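Local coordinates for iron uptake protein A2 (Synechocystis sp., PDB 2VOZ) that binds ferric iron in the periplasm and probably hands it to an ABC transporter for import into the cell, at residues 172-177 and 334-339; 93-98 and 116-121. One frame throughout, in Å; residues are numbered along the deposited sequence. Where two conformers were deposited one is given.

Contact 1 (172-177 and 334-339)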
loop_
_atom_site.group_PDB
_atom_site.type_symbol
_atom_site.label_atom_id
_atom_site.label_comp_id
_atom_site.label_asym_id
_atom_site.label_seq_id
_atom_site.Cartn_x
_atom_site.Cartn_y
_atom_site.Cartn_z
ATOM N N SER B 172 14.061 27.168 -9.023
ATOM C CA SER B 172 13.859 28.042 -7.876
ATOM C C SER B 172 15.154 28.535 -7.211
ATOM O O SER B 172 15.238 29.714 -6.777
ATOM C CB SER B 172 12.899 27.376 -6.867
ATOM O OG SER B 172 11.583 27.338 -7.447
ATOM N N LEU B 173 16.169 27.671 -7.132
ATOM C CA LEU B 173 17.446 28.111 -6.595
ATOM C C LEU B 173 18.039 29.195 -7.464
ATOM O O LEU B 173 18.487 30.229 -6.960
ATOM C CB LEU B 173 18.419 26.964 -6.439
ATOM C CG LEU B 173 19.807 27.350 -5.927
ATOM C CD1 LEU B 173 19.791 28.036 -4.563
ATOM C CD2 LEU B 173 20.696 26.091 -5.876
ATOM N N THR B 174 18.000 28.993 -8.772
ATOM C CA THR B 174 18.565 30.013 -9.648
ATOM C C THR B 174 17.749 31.299 -9.582
ATOM O O THR B 174 18.304 32.395 -9.575
ATOM C CB THR B 174 18.618 29.505 -11.067
ATOM O OG1 THR B 174 19.523 28.377 -11.167
ATOM C CG2 THR B 174 19.058 30.611 -12.038
ATOM N N ALA B 175 16.426 31.147 -9.517
ATOM C CA ALA B 175 15.527 32.299 -9.412
ATOM C C ALA B 175 15.873 33.122 -8.191
ATOM O O ALA B 175 15.860 34.347 -8.232
ATOM C CB ALA B 175 14.109 31.795 -9.310
ATOM N N SER B 176 16.163 32.441 -7.083
ATOM C CA SER B 176 16.561 33.168 -5.867
ATOM C C SER B 176 17.869 33.958 -6.066
ATOM O O SER B 176 18.001 35.068 -5.539
ATOM C CB SER B 176 16.654 32.232 -4.669
ATOM O OG SER B 176 17.837 31.466 -4.666
ATOM N N ARG B 177 18.823 33.399 -6.814
ATOM C CA ARG B 177 20.071 34.105 -7.049
ATOM C C ARG B 177 19.802 35.332 -7.918
ATOM O O ARG B 177 20.406 36.382 -7.676
ATOM C CB ARG B 177 21.113 33.209 -7.715
ATOM C CG ARG B 177 21.545 31.982 -6.900
ATOM C CD ARG B 177 21.951 32.352 -5.453
ATOM N NE ARG B 177 20.822 32.126 -4.562
ATOM C CZ ARG B 177 20.899 32.159 -3.226
ATOM N NH1 ARG B 177 19.818 31.893 -2.502
ATOM N NH2 ARG B 177 22.053 32.469 -2.642
ATOM N N PRO B 334 10.826 32.302 -15.187
ATOM C CA PRO B 334 11.146 32.329 -16.636
ATOM C C PRO B 334 12.605 32.753 -16.926
ATOM O O PRO B 334 13.269 32.182 -17.801
ATOM C CB PRO B 334 10.152 33.354 -17.205
ATOM C CG PRO B 334 9.044 33.456 -16.190
ATOM C CD PRO B 334 9.711 33.208 -14.855
ATOM N N ASP B 335 13.083 33.716 -16.152
ATOM C CA ASP B 335 14.440 34.234 -16.256
ATOM C C ASP B 335 15.439 33.105 -15.973
ATOM O O ASP B 335 16.450 32.986 -16.655
ATOM C CB ASP B 335 14.638 35.371 -15.250
ATOM C CG ASP B 335 13.449 36.409 -15.240
ATOM O OD1 ASP B 335 13.781 37.582 -15.476
ATOM O OD2 ASP B 335 12.229 36.091 -14.976
ATOM N N SER B 336 15.136 32.305 -14.955
ATOM C CA SER B 336 15.990 31.188 -14.523
ATOM C C SER B 336 16.101 30.144 -15.634
ATOM O O SER B 336 17.179 29.645 -15.931
ATOM C CB SER B 336 15.373 30.560 -13.265
ATOM O OG SER B 336 15.982 29.326 -12.951
ATOM N N ALA B 337 14.957 29.790 -16.220
ATOM C CA ALA B 337 14.956 28.766 -17.274
ATOM C C ALA B 337 15.742 29.265 -18.476
ATOM O O ALA B 337 16.523 28.537 -19.088
ATOM C CB ALA B 337 13.520 28.477 -17.686
ATOM N N ARG B 338 15.529 30.529 -18.806
ATOM C CA ARG B 338 16.247 31.125 -19.944
ATOM C C ARG B 338 17.768 31.134 -19.718
ATOM O O ARG B 338 18.545 30.749 -20.597
ATOM C CB ARG B 338 15.705 32.536 -20.185
ATOM C CG ARG B 338 16.500 33.352 -21.231
ATOM C CD ARG B 338 15.704 34.631 -21.587
ATOM N NE ARG B 338 15.489 35.481 -20.409
ATOM C CZ ARG B 338 16.415 36.146 -19.725
ATOM N NH1 ARG B 338 17.707 36.080 -20.056
ATOM N NH2 ARG B 338 16.020 36.913 -18.690
ATOM N N LEU B 339 18.199 31.597 -18.555
ATOM C CA LEU B 339 19.619 31.734 -18.278
ATOM C C LEU B 339 20.266 30.369 -18.113
ATOM O O LEU B 339 21.360 30.138 -18.601
ATOM C CB LEU B 339 19.823 32.529 -16.997
ATOM C CG LEU B 339 19.730 34.039 -17.011
ATOM C CD1 LEU B 339 20.186 34.502 -15.613
ATOM C CD2 LEU B 339 20.624 34.666 -18.083
#
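Thr174 of helix 168-181 and Ser336 of the C-terminal helix 333-342 meet where the two helices bring the CA atoms of Ala175 and Ser336 within 5.3 Å. Helix 168-181 also carries the iron-binding Tyr169, whose side chain is about 9 Å from that of Thr174. The tight part is made of small side chains. Ser336 CB lies 4.3 Å from Ala175 CB and 3.9 Å from Thr174 CG2. The hydroxyl of Ser336 stands anti to its own backbone N (chi1 168°), which places Ser336 OG 3.2 Å from Thr174 CB. Ser336 was modelled in two conformers, so contacts of this oxygen are doubtful in detail; in the conformer given, OG is hydrogen-bonded to Leu171 O, one turn before Ala175 on helix 168-181. The solvent side of helix 333-342 is looser: Arg338 is exposed and Asp335 partly so, and their ion pair is long, with Arg338 NH2 4.0 Å from Asp335 OD1; Arg338 also forms a salt bridge with Glu183. The evidence is thus for close helix-helix packing of small groups, the buried serine hydroxyl of that conformer being paired with the Leu171 carbonyl and merely packed against the threonine.

Contact 2 (93-98 and 116-121); sequences RAEQAG and LRHPDG
A type I beta turn, His118 to Gly121, in the loop leading to strand 124-136 of this solute-binding protein fold, presents His118 to Glu95 in the last turn of helix 88-96. The turn is closed by Gly121 N bonding to His118 O, and the helix ends in a Schellman motif at Gly98, where the backbone takes a positive phi. The backbones stay well apart, the CA atoms of Glu95 and His118 at 10.2 Å, and the two side chains span the distance from opposite directions. His118 CG stands anti to the backbone N (chi1 -172°), which sets the imidazole where its CE1 and ND1 meet the Glu95 carboxylate. Glu95 leaves its backbone at a chi1 of -132°, far from a staggered value, then runs extended beyond CG to the ring. Its carboxylate is turned 78° from the ring plane. Glu95 OE1 approaches obliquely, 3.2 Å from His118 CE1, while Glu95 OE2 lies 3.4 Å from His118 ND1. The clear polar partner of OE2 is Trp123 NE1, which donates a hydrogen bond to it; the Trp123 ring also meets His118 edge-to-face, so Glu95, His118 and Trp123 form one cluster. Replacing Glu95 by the short side chain of an alanine is likely to leave Trp123 NE1 without this acceptor and open a gap beside the imidazole. The negative carboxylate may also tend to stabilise a protonated imidazole. On one face of the His118 ring, Pro119 CD sits 3.4 Å above the plane, displaced toward the rim.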
loop_
_atom_site.group_PDB
_atom_site.type_symbol
_atom_site.label_atom_id
_atom_site.label_comp_id
_atom_site.label_asym_id
_atom_site.label_seq_id
_atom_site.Cartn_x
_atom_site.Cartn_y
_atom_site.Cartn_z
ATOM N N ARG B 93 3.272 28.703 -10.975
ATOM C CA ARG B 93 2.615 28.277 -12.221
ATOM C C ARG B 93 1.103 28.264 -12.079
ATOM O O ARG B 93 0.379 28.656 -13.012
ATOM C CB ARG B 93 3.099 26.927 -12.696
ATOM C CG ARG B 93 4.547 26.965 -13.095
ATOM C CD ARG B 93 4.947 25.635 -13.761
ATOM N NE ARG B 93 6.401 25.608 -13.922
ATOM C CZ ARG B 93 7.106 24.510 -14.195
ATOM N NH1 ARG B 93 8.424 24.603 -14.319
ATOM N NH2 ARG B 93 6.495 23.331 -14.365
ATOM N N ALA B 94 0.620 27.847 -10.905
ATOM C CA ALA B 94 -0.816 27.897 -10.603
ATOM C C ALA B 94 -1.349 29.346 -10.591
ATOM O O ALA B 94 -2.395 29.645 -11.158
ATOM C CB ALA B 94 -1.096 27.227 -9.245
ATOM N N GLU B 95 -0.598 30.227 -9.942
ATOM C CA GLU B 95 -0.876 31.641 -9.835
ATOM C C GLU B 95 -0.976 32.255 -11.226
ATOM O O GLU B 95 -1.893 33.031 -11.542
ATOM C CB GLU B 95 0.342 32.210 -9.133
ATOM C CG GLU B 95 0.144 33.119 -8.006
ATOM C CD GLU B 95 1.458 33.844 -7.773
ATOM O OE1 GLU B 95 1.579 34.983 -8.282
ATOM O OE2 GLU B 95 2.386 33.229 -7.193
ATOM N N GLN B 96 -0.047 31.872 -12.089
ATOM C CA GLN B 96 0.030 32.421 -13.429
ATOM C C GLN B 96 -1.158 31.990 -14.294
ATOM O O GLN B 96 -1.612 32.778 -15.145
ATOM C CB GLN B 96 1.401 32.110 -14.030
ATOM C CG GLN B 96 2.508 32.759 -13.137
ATOM C CD GLN B 96 2.519 34.276 -13.227
ATOM O OE1 GLN B 96 2.820 34.810 -14.274
ATOM N NE2 GLN B 96 2.195 34.971 -12.127
ATOM N N ALA B 97 -1.669 30.772 -14.048
ATOM C CA ALA B 97 -2.894 30.257 -14.670
ATOM C C ALA B 97 -4.157 30.912 -14.052
ATOM O O ALA B 97 -5.310 30.616 -14.437
ATOM C CB ALA B 97 -2.940 28.777 -14.523
ATOM N N GLY B 98 -3.933 31.786 -13.078
ATOM C CA GLY B 98 -5.029 32.524 -12.449
ATOM C C GLY B 98 -5.911 31.653 -11.581
ATOM O O GLY B 98 -7.119 31.904 -11.461
ATOM N N LEU B 116 7.359 33.240 3.958
ATOM C CA LEU B 116 6.976 31.904 3.495
ATOM C C LEU B 116 5.544 31.880 2.968
ATOM O O LEU B 116 4.936 30.820 2.826
ATOM C CB LEU B 116 7.139 30.911 4.642
ATOM C CG LEU B 116 8.577 30.853 5.187
ATOM C CD1 LEU B 116 8.599 29.863 6.294
ATOM C CD2 LEU B 116 9.605 30.499 4.106
ATOM N N ARG B 117 5.018 33.062 2.652
ATOM C CA ARG B 117 3.689 33.164 2.047
ATOM C C ARG B 117 3.642 34.264 1.029
ATOM O O ARG B 117 4.487 35.159 1.030
ATOM C CB ARG B 117 2.589 33.382 3.093
ATOM C CG ARG B 117 2.879 34.477 4.137
ATOM C CD ARG B 117 1.742 34.503 5.159
ATOM N NE ARG B 117 2.069 35.249 6.396
ATOM C CZ ARG B 117 2.013 36.570 6.502
ATOM N NH1 ARG B 117 1.665 37.303 5.454
ATOM N NH2 ARG B 117 2.322 37.167 7.643
ATOM N N HIS B 118 2.667 34.186 0.129
ATOM C CA HIS B 118 2.591 35.151 -0.949
ATOM C C HIS B 118 2.187 36.528 -0.410
ATOM O O HIS B 118 1.283 36.622 0.418
ATOM C CB HIS B 118 1.602 34.636 -1.998
ATOM C CG HIS B 118 1.586 35.459 -3.234
ATOM N ND1 HIS B 118 2.279 35.118 -4.378
ATOM C CD2 HIS B 118 1.018 36.662 -3.474
ATOM C CE1 HIS B 118 2.106 36.065 -5.285
ATOM N NE2 HIS B 118 1.349 37.011 -4.761
ATOM N N PRO B 119 2.854 37.597 -0.890
ATOM C CA PRO B 119 2.581 38.932 -0.384
ATOM C C PRO B 119 1.126 39.378 -0.560
ATOM O O PRO B 119 0.683 40.276 0.162
ATOM C CB PRO B 119 3.518 39.816 -1.237
ATOM C CG PRO B 119 4.630 38.919 -1.630
ATOM C CD PRO B 119 3.920 37.619 -1.913
ATOM N N ASP B 120 0.385 38.779 -1.486
ATOM C CA ASP B 120 -0.996 39.184 -1.743
ATOM C C ASP B 120 -1.991 38.187 -1.183
ATOM O O ASP B 120 -3.209 38.273 -1.450
ATOM C CB ASP B 120 -1.218 39.400 -3.248
ATOM C CG ASP B 120 -0.374 40.507 -3.798
ATOM O OD1 ASP B 120 -0.214 41.526 -3.093
ATOM O OD2 ASP B 120 0.144 40.358 -4.925
ATOM N N GLY B 121 -1.493 37.231 -0.400
ATOM C CA GLY B 121 -2.376 36.255 0.250
ATOM C C GLY B 121 -2.950 35.182 -0.664
ATOM O O GLY B 121 -3.942 34.541 -0.331
#

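How the contacts relate
The two contacts lie in series along the chain, their centres about 17 Å apart and their nearest atoms about 7 Å apart, without touching. Contact 1 joins two helices, and all its touching residues are buried; contact 2 joins a helix end to a loop and is only partly buried. The chemistry differs in step with this: close backbones with hydroxyl and methyl packing in contact 1, distant backbones spanned by a carboxylate and an imidazole ring in contact 2. Neighbouring elements connect them. Helix 327-331 packs on both, through Leu329 against Ser172 and Ser176, and through Ser327 against His118 and Pro119. Arg93 of contact 2 also hydrogen-bonds Gln333, at the start of the helix that carries 334-339.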